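Local atomic coordinates of peptidoglycan D,D-transpeptidase FtsI (Yersinia pestis, PDB entry 6SYN), a protein that probably cross-links peptidoglycan stem peptides during cell division as a class B D,D-transpeptidase, and binds a ring-opened beta-lactam in its active site. Residues 34-39 with 82-87; 184-189 with 217-222; 326-331 with 401-406. One frame throughout, in Å; residues are numbered along the deposited sequence.

Interaction 1 (34-39 with 82-87); sequences NAVWAD and VYLARQ
Val36 and Ala38 pair antiparallel with the strand around residues 82-85, and the register slips by one residue at a classic beta bulge in which Leu84 and Ala85 both face Val36. The carbonyl of Val36 is the pivot: its O takes Leu84 N at 2.8 Å and Ala85 N at 3.0 Å, the second on a lone pair and the first tilted 23° from the carbonyl plane. Val36 N answers to Ala85 O, while Ala38 and Val82 exchange a reciprocal pair of bonds. On one face of the sheet small and branched aliphatic residues mesh. Leu84 CD1 rests 3.9 Å from Val36 CG1 and equally near Ala38 CB, whose other neighbour is Val82 CG2 at 3.8 Å; alanine is short enough to accept both. Val36 turns CG1 anti to its backbone N (chi1 177°), bringing that branch to Leu84. On the opposite face Tyr83 lays its ring edge by Ala35, CE1 to CB 4.0 Å, whereas the indole of Trp37 leads away from 82-87; it stacks with Phe81 and His105 and meets Arg107 in a cation-pi contact, the last two on strand 104-113, which flanks strand 26-38 in the same sheet. Beneath the aliphatic face, Leu84 packs on Leu69 and Arg72 of helix 66-74, and Ala38 on Leu43 of helix 40-45.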
ATOM      1  N   ASN A  34      -5.481  10.463  33.017  1.00 22.66           N
ATOM      2  CA  ASN A  34      -4.636   9.868  34.085  1.00 22.96           C
ATOM      3  C   ASN A  34      -4.206   8.484  33.583  1.00 22.55           C
ATOM      4  O   ASN A  34      -5.094   7.715  33.149  1.00 23.00           O
ATOM      5  CB  ASN A  34      -5.362   9.783  35.431  1.00 23.62           C
ATOM      6  CG  ASN A  34      -6.250  10.977  35.721  1.00 24.49           C
ATOM      7  OD1 ASN A  34      -7.344  10.819  36.262  1.00 26.06           O
ATOM      8  ND2 ASN A  34      -5.797  12.170  35.370  1.00 23.78           N
ATOM      9  N   ALA A  35      -2.902   8.199  33.600  1.00 21.55           N
ATOM     10  CA  ALA A  35      -2.294   6.947  33.093  1.00 20.94           C
ATOM     11  C   ALA A  35      -1.600   6.215  34.245  1.00 20.74           C
ATOM     12  O   ALA A  35      -1.178   6.883  35.207  1.00 20.57           O
ATOM     13  CB  ALA A  35      -1.326   7.253  31.980  1.00 20.77           C
ATOM     14  N   VAL A  36      -1.497   4.889  34.139  1.00 20.30           N
ATOM     15  CA  VAL A  36      -0.842   4.016  35.152  1.00 19.98           C
ATOM     16  C   VAL A  36       0.404   3.410  34.511  1.00 19.96           C
ATOM     17  O   VAL A  36       0.276   2.721  33.480  1.00 19.41           O
ATOM     18  CB  VAL A  36      -1.792   2.934  35.698  1.00 19.81           C
ATOM     19  CG1 VAL A  36      -1.086   2.006  36.678  1.00 19.56           C
ATOM     20  CG2 VAL A  36      -3.023   3.551  36.345  1.00 19.77           C
ATOM     21  N   TRP A  37       1.563   3.684  35.107  1.00 20.22           N
ATOM     22  CA  TRP A  37       2.867   3.127  34.680  1.00 20.50           C
ATOM     23  C   TRP A  37       3.556   2.500  35.889  1.00 21.18           C
ATOM     24  O   TRP A  37       3.226   2.876  37.025  1.00 21.32           O
ATOM     25  CB  TRP A  37       3.721   4.199  33.999  1.00 20.14           C
ATOM     26  CG  TRP A  37       4.093   5.369  34.856  1.00 20.04           C
ATOM     27  CD1 TRP A  37       3.338   6.471  35.132  1.00 20.06           C
ATOM     28  CD2 TRP A  37       5.360   5.583  35.499  1.00 19.78           C
ATOM     29  NE1 TRP A  37       4.039   7.344  35.920  1.00 19.99           N
ATOM     30  CE2 TRP A  37       5.285   6.828  36.157  1.00 19.86           C
ATOM     31  CE3 TRP A  37       6.543   4.844  35.586  1.00 19.94           C
ATOM     32  CZ2 TRP A  37       6.346   7.341  36.902  1.00 19.91           C
ATOM     33  CZ3 TRP A  37       7.591   5.351  36.322  1.00 20.06           C
ATOM     34  CH2 TRP A  37       7.492   6.582  36.972  1.00 19.79           C
ATOM     35  N   ALA A  38       4.418   1.522  35.636  1.00 22.32           N
ATOM     36  CA  ALA A  38       5.266   0.867  36.651  1.00 23.65           C
ATOM     37  C   ALA A  38       6.714   1.272  36.380  1.00 25.31           C
ATOM     38  O   ALA A  38       7.068   1.422  35.194  1.00 26.19           O
ATOM     39  CB  ALA A  38       5.075  -0.627  36.612  1.00 23.43           C
ATOM     40  N   ASP A  39       7.481   1.519  37.444  1.00 27.49           N
ATOM     41  CA  ASP A  39       8.959   1.684  37.405  1.00 28.40           C
ATOM     42  C   ASP A  39       9.561   0.308  37.639  1.00 28.52           C
ATOM     43  O   ASP A  39       9.902  -0.021  38.769  1.00 28.49           O
ATOM     44  CB  ASP A  39       9.445   2.676  38.466  1.00 28.78           C
ATOM     45  CG  ASP A  39      10.938   2.969  38.420  1.00 28.91           C
ATOM     46  OD1 ASP A  39      11.714   2.089  37.975  1.00 28.21           O
ATOM     47  OD2 ASP A  39      11.314   4.079  38.833  1.00 28.97           O
ATOM     48  N   VAL A  82       7.214   1.565  32.186  1.00 30.33           N
ATOM     49  CA  VAL A  82       6.332   0.677  31.370  1.00 29.82           C
ATOM     50  C   VAL A  82       4.869   1.027  31.671  1.00 28.70           C
ATOM     51  O   VAL A  82       4.496   0.997  32.868  1.00 28.31           O
ATOM     52  CB  VAL A  82       6.617  -0.815  31.630  1.00 29.98           C
ATOM     53  CG1 VAL A  82       8.073  -1.156  31.362  1.00 30.61           C
ATOM     54  CG2 VAL A  82       6.214  -1.252  33.033  1.00 30.20           C
ATOM     55  N   TYR A  83       4.080   1.342  30.636  1.00 26.89           N
ATOM     56  CA  TYR A  83       2.610   1.559  30.735  1.00 26.31           C
ATOM     57  C   TYR A  83       1.936   0.262  31.201  1.00 25.17           C
ATOM     58  O   TYR A  83       2.330  -0.835  30.737  1.00 23.44           O
ATOM     59  CB  TYR A  83       1.993   2.021  29.407  1.00 26.58           C
ATOM     60  CG  TYR A  83       2.095   3.499  29.124  1.00 26.52           C
ATOM     61  CD1 TYR A  83       1.425   4.426  29.908  1.00 26.54           C
ATOM     62  CD2 TYR A  83       2.849   3.974  28.061  1.00 26.26           C
ATOM     63  CE1 TYR A  83       1.510   5.786  29.651  1.00 26.94           C
ATOM     64  CE2 TYR A  83       2.949   5.331  27.793  1.00 26.27           C
ATOM     65  CZ  TYR A  83       2.278   6.239  28.591  1.00 26.86           C
ATOM     66  OH  TYR A  83       2.378   7.576  28.330  1.00 27.03           O
ATOM     67  N   LEU A  84       0.976   0.404  32.125  1.00 24.82           N
ATOM     68  CA  LEU A  84       0.008  -0.642  32.555  1.00 24.29           C
ATOM     69  C   LEU A  84      -1.386  -0.276  32.028  1.00 24.38           C
ATOM     70  O   LEU A  84      -2.149  -1.205  31.695  1.00 25.71           O
ATOM     71  CB  LEU A  84       0.013  -0.751  34.085  1.00 23.52           C
ATOM     72  CG  LEU A  84       1.365  -1.056  34.734  1.00 23.47           C
ATOM     73  CD1 LEU A  84       1.237  -1.113  36.249  1.00 23.37           C
ATOM     74  CD2 LEU A  84       1.959  -2.359  34.209  1.00 23.31           C
ATOM     75  N   ALA A  85      -1.706   1.022  31.972  1.00 23.81           N
ATOM     76  CA  ALA A  85      -2.945   1.571  31.370  1.00 23.24           C
ATOM     77  C   ALA A  85      -2.689   3.007  30.900  1.00 23.00           C
ATOM     78  O   ALA A  85      -2.274   3.838  31.729  1.00 22.89           O
ATOM     79  CB  ALA A  85      -4.080   1.514  32.362  1.00 23.17           C
ATOM     80  N   ARG A  86      -2.947   3.288  29.621  1.00 22.76           N
ATOM     81  CA  ARG A  86      -2.804   4.645  29.033  1.00 22.57           C
ATOM     82  C   ARG A  86      -3.858   5.569  29.655  1.00 21.20           C
ATOM     83  O   ARG A  86      -3.613   6.787  29.729  1.00 20.37           O
ATOM     84  CB  ARG A  86      -2.929   4.572  27.508  1.00 23.93           C
ATOM     85  CG  ARG A  86      -1.804   3.801  26.835  1.00 25.34           C
ATOM     86  CD  ARG A  86      -1.624   4.174  25.374  1.00 26.88           C
ATOM     87  NE  ARG A  86      -0.856   3.161  24.655  1.00 28.23           N
ATOM     88  CZ  ARG A  86       0.458   3.199  24.416  1.00 29.25           C
ATOM     89  NH1 ARG A  86       1.028   2.200  23.758  1.00 29.22           N
ATOM     90  NH2 ARG A  86       1.198   4.222  24.820  1.00 29.17           N
ATOM     91  N   GLN A  87      -4.962   4.984  30.125  1.00 20.40           N
ATOM     92  CA  GLN A  87      -6.221   5.684  30.480  1.00 20.09           C
ATOM     93  C   GLN A  87      -6.912   4.923  31.615  1.00 20.15           C
ATOM     94  O   GLN A  87      -7.073   3.691  31.495  1.00 19.41           O
ATOM     95  CB  GLN A  87      -7.127   5.730  29.247  1.00 19.90           C
ATOM     96  CG  GLN A  87      -7.932   7.008  29.101  1.00 19.74           C
ATOM     97  CD  GLN A  87      -8.671   7.039  27.785  1.00 19.86           C
ATOM     98  OE1 GLN A  87      -8.193   7.584  26.793  1.00 19.72           O
ATOM     99  NE2 GLN A  87      -9.844   6.426  27.760  1.00 20.08           N
TER

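Interaction 2 (184-189 with 217-222); sequences RLQALV and VLAMAN. With ACT (acetate ion), chain C.
Gln186 reaches from its helix to the backbone of Met220 and grips both polar groups of that residue. OE1 of Gln186 accepts from Met220 N at 2.7 Å, the donor lying in the amide's carbonyl plane on a lone pair, and NE2 donates to Met220 O at the same 2.7 Å. The second bond is differently built: it is straight at hydrogen (168°) and in the plane of the glutamine amide, yet it comes down on the peptide oxygen from above the carbonyl plane. Gln186 CG stands anti to the backbone N (chi1 -175°), and a bend at chi2 then turns the amide along the strand. Glutamine suits this buried place because it carries a donor and an acceptor side by side; NE2 also serves Val119 O, which holds the amide's rotation. One turn on, Val189 straddles two small residues, with CG2 3.5 Å from Ala219 CB and CG1 3.8 Å from Ala221 CB. Alanines on this face let the axis of segment 184-189 approach that of 217-222 to 7.1 Å, inclined 34°. The strand is an outer one of the five-stranded antiparallel sheet of the transpeptidase domain, the fold shared with serine beta-lactamases, and helix 183-199 packs on it and is flanked by helix 492-505, whose Ile498 touches Val189. Toward the start of the helical segment the fit slackens: Leu185 CD1 comes no closer than 4.5 Å to Leu218 CB, and Leu185 also leans on Thr505. Beyond it, exposed Arg184 takes no part in the packing. Its guanidinium forms a salt bridge with Asp182 and, edge on, holds an acetate ion probably from the crystallisation liquor, with Arg184 NH1 3.3 Å from the acetate O and a weaker bond from NH2.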
ATOM      1  N   ARG A 184     -13.205   7.526   5.100  1.00 11.22           N
ATOM      2  CA  ARG A 184     -14.255   6.650   4.509  1.00 11.09           C
ATOM      3  C   ARG A 184     -13.617   5.700   3.490  1.00 10.71           C
ATOM      4  O   ARG A 184     -14.004   4.511   3.470  1.00 10.79           O
ATOM      5  CB  ARG A 184     -15.337   7.462   3.789  1.00 11.32           C
ATOM      6  CG  ARG A 184     -16.229   8.313   4.684  1.00 11.50           C
ATOM      7  CD  ARG A 184     -17.119   9.236   3.864  1.00 11.59           C
ATOM      8  NE  ARG A 184     -16.319  10.051   2.955  1.00 11.73           N
ATOM      9  CZ  ARG A 184     -16.752  10.651   1.843  1.00 11.79           C
ATOM     10  NH1 ARG A 184     -18.013  10.545   1.453  1.00 11.86           N
ATOM     11  NH2 ARG A 184     -15.900  11.349   1.112  1.00 11.71           N
ATOM     12  N   LEU A 185     -12.713   6.217   2.651  1.00 10.28           N
ATOM     13  CA  LEU A 185     -12.096   5.466   1.526  1.00 10.01           C
ATOM     14  C   LEU A 185     -10.967   4.577   2.066  1.00  9.83           C
ATOM     15  O   LEU A 185     -10.811   3.459   1.549  1.00  9.78           O
ATOM     16  CB  LEU A 185     -11.587   6.442   0.457  1.00  9.88           C
ATOM     17  CG  LEU A 185     -12.622   7.372  -0.183  1.00  9.83           C
ATOM     18  CD1 LEU A 185     -12.033   8.063  -1.403  1.00  9.81           C
ATOM     19  CD2 LEU A 185     -13.896   6.638  -0.580  1.00  9.88           C
ATOM     20  N   GLN A 186     -10.223   5.039   3.077  1.00  9.66           N
ATOM     21  CA  GLN A 186      -9.205   4.209   3.779  1.00  9.58           C
ATOM     22  C   GLN A 186      -9.911   3.027   4.458  1.00  9.48           C
ATOM     23  O   GLN A 186      -9.391   1.890   4.371  1.00  9.37           O
ATOM     24  CB  GLN A 186      -8.404   5.044   4.783  1.00  9.56           C
ATOM     25  CG  GLN A 186      -7.273   4.268   5.452  1.00  9.57           C
ATOM     26  CD  GLN A 186      -6.079   4.050   4.554  1.00  9.58           C
ATOM     27  OE1 GLN A 186      -6.039   4.505   3.414  1.00  9.61           O
ATOM     28  NE2 GLN A 186      -5.083   3.346   5.069  1.00  9.62           N
ATOM     29  N   ALA A 187     -11.056   3.288   5.097  1.00  9.50           N
ATOM     30  CA  ALA A 187     -11.902   2.280   5.778  1.00  9.51           C
ATOM     31  C   ALA A 187     -12.352   1.230   4.757  1.00  9.59           C
ATOM     32  O   ALA A 187     -12.197   0.027   5.048  1.00  9.50           O
ATOM     33  CB  ALA A 187     -13.077   2.946   6.449  1.00  9.50           C
ATOM     34  N   LEU A 188     -12.859   1.673   3.600  1.00  9.65           N
ATOM     35  CA  LEU A 188     -13.314   0.779   2.502  1.00  9.72           C
ATOM     36  C   LEU A 188     -12.121  -0.001   1.948  1.00  9.92           C
ATOM     37  O   LEU A 188     -12.215  -1.233   1.828  1.00 10.10           O
ATOM     38  CB  LEU A 188     -13.964   1.587   1.380  1.00  9.66           C
ATOM     39  CG  LEU A 188     -14.213   0.781   0.107  1.00  9.63           C
ATOM     40  CD1 LEU A 188     -15.169  -0.371   0.386  1.00  9.63           C
ATOM     41  CD2 LEU A 188     -14.736   1.661  -1.013  1.00  9.62           C
ATOM     42  N   VAL A 189     -11.057   0.704   1.574  1.00 10.15           N
ATOM     43  CA  VAL A 189      -9.826   0.079   1.011  1.00 10.38           C
ATOM     44  C   VAL A 189      -9.322  -0.977   2.003  1.00 10.64           C
ATOM     45  O   VAL A 189      -9.280  -2.157   1.624  1.00 10.75           O
ATOM     46  CB  VAL A 189      -8.751   1.132   0.681  1.00 10.29           C
ATOM     47  CG1 VAL A 189      -7.388   0.496   0.462  1.00 10.30           C
ATOM     48  CG2 VAL A 189      -9.144   1.962  -0.531  1.00 10.23           C
ATOM     49  N   VAL A 217      -2.754  11.054  -2.537  1.00 10.04           N
ATOM     50  CA  VAL A 217      -2.984   9.666  -2.041  1.00 10.03           C
ATOM     51  C   VAL A 217      -4.252   9.697  -1.188  1.00  9.98           C
ATOM     52  O   VAL A 217      -4.188  10.248  -0.072  1.00  9.99           O
ATOM     53  CB  VAL A 217      -1.789   9.119  -1.239  1.00 10.16           C
ATOM     54  CG1 VAL A 217      -2.065   7.706  -0.746  1.00 10.18           C
ATOM     55  CG2 VAL A 217      -0.486   9.169  -2.028  1.00 10.17           C
ATOM     56  N   LEU A 218      -5.347   9.146  -1.717  1.00  9.85           N
ATOM     57  CA  LEU A 218      -6.692   9.118  -1.087  1.00  9.79           C
ATOM     58  C   LEU A 218      -6.783   7.949  -0.103  1.00  9.81           C
ATOM     59  O   LEU A 218      -7.542   8.065   0.880  1.00  9.86           O
ATOM     60  CB  LEU A 218      -7.752   9.001  -2.188  1.00  9.81           C
ATOM     61  CG  LEU A 218      -7.864  10.219  -3.102  1.00  9.82           C
ATOM     62  CD1 LEU A 218      -8.746   9.936  -4.307  1.00  9.75           C
ATOM     63  CD2 LEU A 218      -8.377  11.428  -2.330  1.00  9.81           C
ATOM     64  N   ALA A 219      -6.067   6.855  -0.372  1.00  9.84           N
ATOM     65  CA  ALA A 219      -6.048   5.652   0.489  1.00  9.87           C
ATOM     66  C   ALA A 219      -4.714   4.920   0.329  1.00  9.99           C
ATOM     67  O   ALA A 219      -4.219   4.837  -0.806  1.00  9.98           O
ATOM     68  CB  ALA A 219      -7.219   4.768   0.149  1.00  9.81           C
ATOM     69  N   MET A 220      -4.173   4.406   1.437  1.00 10.23           N
ATOM     70  CA  MET A 220      -2.914   3.618   1.486  1.00 10.48           C
ATOM     71  C   MET A 220      -2.982   2.658   2.682  1.00 10.48           C
ATOM     72  O   MET A 220      -2.709   3.099   3.820  1.00 10.59           O
ATOM     73  CB  MET A 220      -1.708   4.551   1.626  1.00 10.84           C
ATOM     74  CG  MET A 220      -0.370   3.859   1.473  1.00 11.12           C
ATOM     75  SD  MET A 220       0.987   4.958   1.938  1.00 11.62           S
ATOM     76  CE  MET A 220       1.526   5.523   0.327  1.00 11.60           C
ATOM     77  N   ALA A 221      -3.338   1.395   2.432  1.00 10.32           N
ATOM     78  CA  ALA A 221      -3.589   0.373   3.473  1.00 10.20           C
ATOM     79  C   ALA A 221      -2.688  -0.846   3.260  1.00 10.17           C
ATOM     80  O   ALA A 221      -2.268  -1.100   2.117  1.00 10.05           O
ATOM     81  CB  ALA A 221      -5.043  -0.017   3.467  1.00 10.19           C
ATOM     82  N   ASN A 222      -2.399  -1.553   4.353  1.00 10.32           N
ATOM     83  CA  ASN A 222      -1.587  -2.796   4.384  1.00 10.36           C
ATOM     84  C   ASN A 222      -2.261  -3.791   5.328  1.00 10.47           C
ATOM     85  O   ASN A 222      -2.819  -3.364   6.357  1.00 10.43           O
ATOM     86  CB  ASN A 222      -0.154  -2.545   4.850  1.00 10.34           C
ATOM     87  CG  ASN A 222       0.499  -1.369   4.153  1.00 10.41           C
ATOM     88  OD1 ASN A 222       0.936  -1.488   3.008  1.00 10.35           O
ATOM     89  ND2 ASN A 222       0.571  -0.235   4.836  1.00 10.21           N
TER
HETATM   90  C   ACT C 602     -18.576  13.343  -0.872  1.00 33.30           C
HETATM   91  O   ACT C 602     -18.215  12.249  -1.351  1.00 32.40           O
HETATM   92  OXT ACT C 602     -17.980  14.420  -1.085  1.00 33.18           O
HETATM   93  CH3 ACT C 602     -19.821  13.370   0.034  1.00 32.87           C

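Interaction 3 (326-331 with 401-406); sequences SRFGFG and ERIFPE
Ile403 packs against the end of helix 319-327, meeting both Arg327 and Phe328. Its CG1 branch sits between the backbone N and the carbonyl carbon (chi1 54°), which, with the turn at chi2, brings CD1 over the phenyl ring of Phe328. Ile403 CD1 stands over the middle of one face of Phe328, 3.5 Å from the ring centroid and 12° off the normal, a CH-pi contact. The other branch, Ile403 CG2, lies against the backbone of Arg327, 3.5 Å from its O. A beta-branched isoleucine thus fits well here, presenting one arm to the ring and one to the helix end. Arg327 uses its aliphatic part and its polar end separately. Arg327 CB packs against Ile403 CB at 4.1 Å, and the chain then bends at chi3, where Arg327 NE donates to Ile403 O at 3.0 Å, the oxygen lying at the edge of the guanidinium and the donor on a carbonyl lone pair. An exposed arginine suits the surface edge of the contact, since its CB packs on the isoleucine while the charged group stays near the surface; a weak, long ion pair joins NH2 to Asp323. Phe328 is buried deeper. Phe328 CE1 comes within 4.2 Å of Phe404 CD1, the two side chains crossing at about a right angle, and the Phe328 ring also packs on Thr379 and Ile380 of helix 370-381. Met257 and Met260 touch it as well, from the helix that begins at the pocket residue Lys255. Just beyond Phe328 the chain turns off the helix through Gly329, whose positive phi (108°) favours glycine. This is a Schellman motif, here closing a helix in the helical part of the transpeptidase domain.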
ATOM      1  N   SER A 326      10.766   4.639 -16.929  1.00 11.64           N
ATOM      2  CA  SER A 326      11.366   5.855 -16.313  1.00 11.61           C
ATOM      3  C   SER A 326      10.384   7.023 -16.424  1.00 11.54           C
ATOM      4  O   SER A 326      10.064   7.617 -15.390  1.00 11.20           O
ATOM      5  CB  SER A 326      12.689   6.220 -16.945  1.00 11.58           C
ATOM      6  OG  SER A 326      13.751   5.459 -16.392  1.00 11.68           O
ATOM      7  N   ARG A 327       9.935   7.331 -17.643  1.00 11.91           N
ATOM      8  CA  ARG A 327       8.958   8.417 -17.928  1.00 12.31           C
ATOM      9  C   ARG A 327       7.733   8.266 -17.013  1.00 11.75           C
ATOM     10  O   ARG A 327       7.214   9.304 -16.561  1.00 11.61           O
ATOM     11  CB  ARG A 327       8.539   8.417 -19.404  1.00 13.12           C
ATOM     12  CG  ARG A 327       9.504   9.148 -20.327  1.00 13.95           C
ATOM     13  CD  ARG A 327       9.044   9.170 -21.775  1.00 14.89           C
ATOM     14  NE  ARG A 327       8.597  10.495 -22.190  1.00 15.88           N
ATOM     15  CZ  ARG A 327       9.399  11.535 -22.438  1.00 16.79           C
ATOM     16  NH1 ARG A 327       8.881  12.698 -22.799  1.00 16.87           N
ATOM     17  NH2 ARG A 327      10.714  11.417 -22.318  1.00 17.52           N
ATOM     18  N   PHE A 328       7.302   7.029 -16.738  1.00 11.06           N
ATOM     19  CA  PHE A 328       6.112   6.716 -15.900  1.00 10.60           C
ATOM     20  C   PHE A 328       6.486   6.711 -14.414  1.00 10.26           C
ATOM     21  O   PHE A 328       5.566   6.671 -13.573  1.00 10.13           O
ATOM     22  CB  PHE A 328       5.455   5.408 -16.349  1.00 10.46           C
ATOM     23  CG  PHE A 328       4.368   5.603 -17.375  1.00 10.36           C
ATOM     24  CD1 PHE A 328       4.654   5.597 -18.731  1.00 10.32           C
ATOM     25  CD2 PHE A 328       3.059   5.836 -16.982  1.00 10.32           C
ATOM     26  CE1 PHE A 328       3.648   5.788 -19.669  1.00 10.26           C
ATOM     27  CE2 PHE A 328       2.054   6.027 -17.921  1.00 10.22           C
ATOM     28  CZ  PHE A 328       2.351   6.001 -19.265  1.00 10.18           C
ATOM     29  N   GLY A 329       7.784   6.743 -14.104  1.00 10.06           N
ATOM     30  CA  GLY A 329       8.301   7.038 -12.754  1.00  9.96           C
ATOM     31  C   GLY A 329       8.878   5.826 -12.040  1.00  9.87           C
ATOM     32  O   GLY A 329       9.142   5.947 -10.834  1.00  9.77           O
ATOM     33  N   PHE A 330       9.072   4.696 -12.725  1.00  9.81           N
ATOM     34  CA  PHE A 330       9.877   3.567 -12.187  1.00  9.79           C
ATOM     35  C   PHE A 330      11.322   4.065 -12.014  1.00  9.90           C
ATOM     36  O   PHE A 330      11.790   4.887 -12.840  1.00  9.95           O
ATOM     37  CB  PHE A 330       9.745   2.314 -13.061  1.00  9.74           C
ATOM     38  CG  PHE A 330       8.505   1.475 -12.835  1.00  9.69           C
ATOM     39  CD1 PHE A 330       7.633   1.720 -11.781  1.00  9.62           C
ATOM     40  CD2 PHE A 330       8.221   0.405 -13.673  1.00  9.64           C
ATOM     41  CE1 PHE A 330       6.507   0.934 -11.584  1.00  9.54           C
ATOM     42  CE2 PHE A 330       7.098  -0.385 -13.470  1.00  9.63           C
ATOM     43  CZ  PHE A 330       6.245  -0.123 -12.422  1.00  9.54           C
ATOM     44  N   GLY A 331      11.976   3.637 -10.929  1.00  9.93           N
ATOM     45  CA  GLY A 331      13.364   4.006 -10.580  1.00  9.98           C
ATOM     46  C   GLY A 331      13.477   5.419 -10.029  1.00 10.12           C
ATOM     47  O   GLY A 331      14.601   5.951  -9.987  1.00 10.25           O
ATOM     48  N   GLU A 401       3.826  16.918 -15.830  1.00 23.12           N
ATOM     49  CA  GLU A 401       4.682  16.792 -17.038  1.00 23.47           C
ATOM     50  C   GLU A 401       4.012  15.792 -17.986  1.00 21.87           C
ATOM     51  O   GLU A 401       3.703  14.672 -17.539  1.00 21.35           O
ATOM     52  CB  GLU A 401       6.094  16.348 -16.644  1.00 25.33           C
ATOM     53  CG  GLU A 401       7.136  16.576 -17.727  1.00 27.16           C
ATOM     54  CD  GLU A 401       8.518  16.017 -17.419  1.00 29.04           C
ATOM     55  OE1 GLU A 401       8.700  15.435 -16.326  1.00 30.35           O
ATOM     56  OE2 GLU A 401       9.415  16.164 -18.275  1.00 30.97           O
ATOM     57  N   ARG A 402       3.767  16.200 -19.232  1.00 20.56           N
ATOM     58  CA  ARG A 402       3.309  15.308 -20.333  1.00 19.47           C
ATOM     59  C   ARG A 402       4.460  14.356 -20.686  1.00 18.66           C
ATOM     60  O   ARG A 402       5.575  14.847 -20.933  1.00 18.11           O
ATOM     61  CB  ARG A 402       2.865  16.154 -21.530  1.00 18.98           C
ATOM     62  CG  ARG A 402       2.772  15.408 -22.855  1.00 18.86           C
ATOM     63  CD  ARG A 402       1.437  14.732 -23.072  1.00 18.60           C
ATOM     64  NE  ARG A 402       0.309  15.613 -22.812  1.00 18.60           N
ATOM     65  CZ  ARG A 402      -0.950  15.205 -22.680  1.00 18.52           C
ATOM     66  NH1 ARG A 402      -1.246  13.923 -22.808  1.00 18.58           N
ATOM     67  NH2 ARG A 402      -1.905  16.079 -22.413  1.00 18.23           N
ATOM     68  N   ILE A 403       4.203  13.046 -20.691  1.00 17.94           N
ATOM     69  CA  ILE A 403       5.229  12.013 -21.020  1.00 17.69           C
ATOM     70  C   ILE A 403       4.790  11.211 -22.251  1.00 17.73           C
ATOM     71  O   ILE A 403       5.685  10.773 -22.996  1.00 17.98           O
ATOM     72  CB  ILE A 403       5.526  11.116 -19.806  1.00 17.42           C
ATOM     73  CG1 ILE A 403       4.262  10.478 -19.228  1.00 17.30           C
ATOM     74  CG2 ILE A 403       6.290  11.902 -18.752  1.00 17.40           C
ATOM     75  CD1 ILE A 403       4.468   9.075 -18.732  1.00 17.36           C
ATOM     76  N   PHE A 404       3.483  11.022 -22.458  1.00 17.71           N
ATOM     77  CA  PHE A 404       2.913  10.435 -23.700  1.00 18.07           C
ATOM     78  C   PHE A 404       1.759  11.300 -24.199  1.00 17.67           C
ATOM     79  O   PHE A 404       1.003  11.845 -23.397  1.00 17.99           O
ATOM     80  CB  PHE A 404       2.459   8.990 -23.478  1.00 18.60           C
ATOM     81  CG  PHE A 404       3.483   7.960 -23.879  1.00 18.94           C
ATOM     82  CD1 PHE A 404       4.659   7.812 -23.162  1.00 18.97           C
ATOM     83  CD2 PHE A 404       3.280   7.153 -24.987  1.00 19.28           C
ATOM     84  CE1 PHE A 404       5.606   6.870 -23.540  1.00 19.31           C
ATOM     85  CE2 PHE A 404       4.225   6.207 -25.362  1.00 19.26           C
ATOM     86  CZ  PHE A 404       5.386   6.067 -24.637  1.00 19.11           C
ATOM     87  N   PRO A 405       1.584  11.420 -25.536  1.00 17.35           N
ATOM     88  CA  PRO A 405       0.464  12.162 -26.118  1.00 17.25           C
ATOM     89  C   PRO A 405      -0.897  11.538 -25.760  1.00 17.21           C
ATOM     90  O   PRO A 405      -1.016  10.326 -25.819  1.00 16.86           O
ATOM     91  CB  PRO A 405       0.699  12.079 -27.636  1.00 17.20           C
ATOM     92  CG  PRO A 405       2.144  11.641 -27.796  1.00 17.16           C
ATOM     93  CD  PRO A 405       2.449  10.819 -26.564  1.00 17.31           C
ATOM     94  N   GLU A 406      -1.885  12.375 -25.425  1.00 17.17           N
ATOM     95  CA  GLU A 406      -3.184  11.965 -24.818  1.00 17.62           C
ATOM     96  C   GLU A 406      -3.864  10.863 -25.636  1.00 17.42           C
ATOM     97  O   GLU A 406      -4.310   9.876 -25.056  1.00 16.85           O
ATOM     98  CB  GLU A 406      -4.102  13.178 -24.647  1.00 17.98           C
ATOM     99  CG  GLU A 406      -5.540  12.818 -24.330  1.00 18.57           C
ATOM    100  CD  GLU A 406      -6.445  14.019 -24.120  1.00 19.62           C
ATOM    101  OE1 GLU A 406      -7.222  14.008 -23.138  1.00 20.16           O
ATOM    102  OE2 GLU A 406      -6.387  14.953 -24.952  1.00 20.27           O
TER

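The three contacts follow one another along an elongated chain. Interaction 1, in the family's dimerisation region, lies about 52 Å from interaction 3 between centres, on the opposite side of the chain's centre; interaction 2 is intermediate, about 32 Å from the first and 25 Å from the third. None touches another: the nearest atoms of interactions 2 and 3 are still about 13 Å apart. Interaction 2 lies at the far edge of the sheet from strand 437-446, which supplies the pocket residues Thr440, Gly441, Thr442 and Lys444. Interaction 3 is tied indirectly to the beta-lactam pocket: it packs against the helix starting at Lys255, in what is probably the SxxK motif with Ser252.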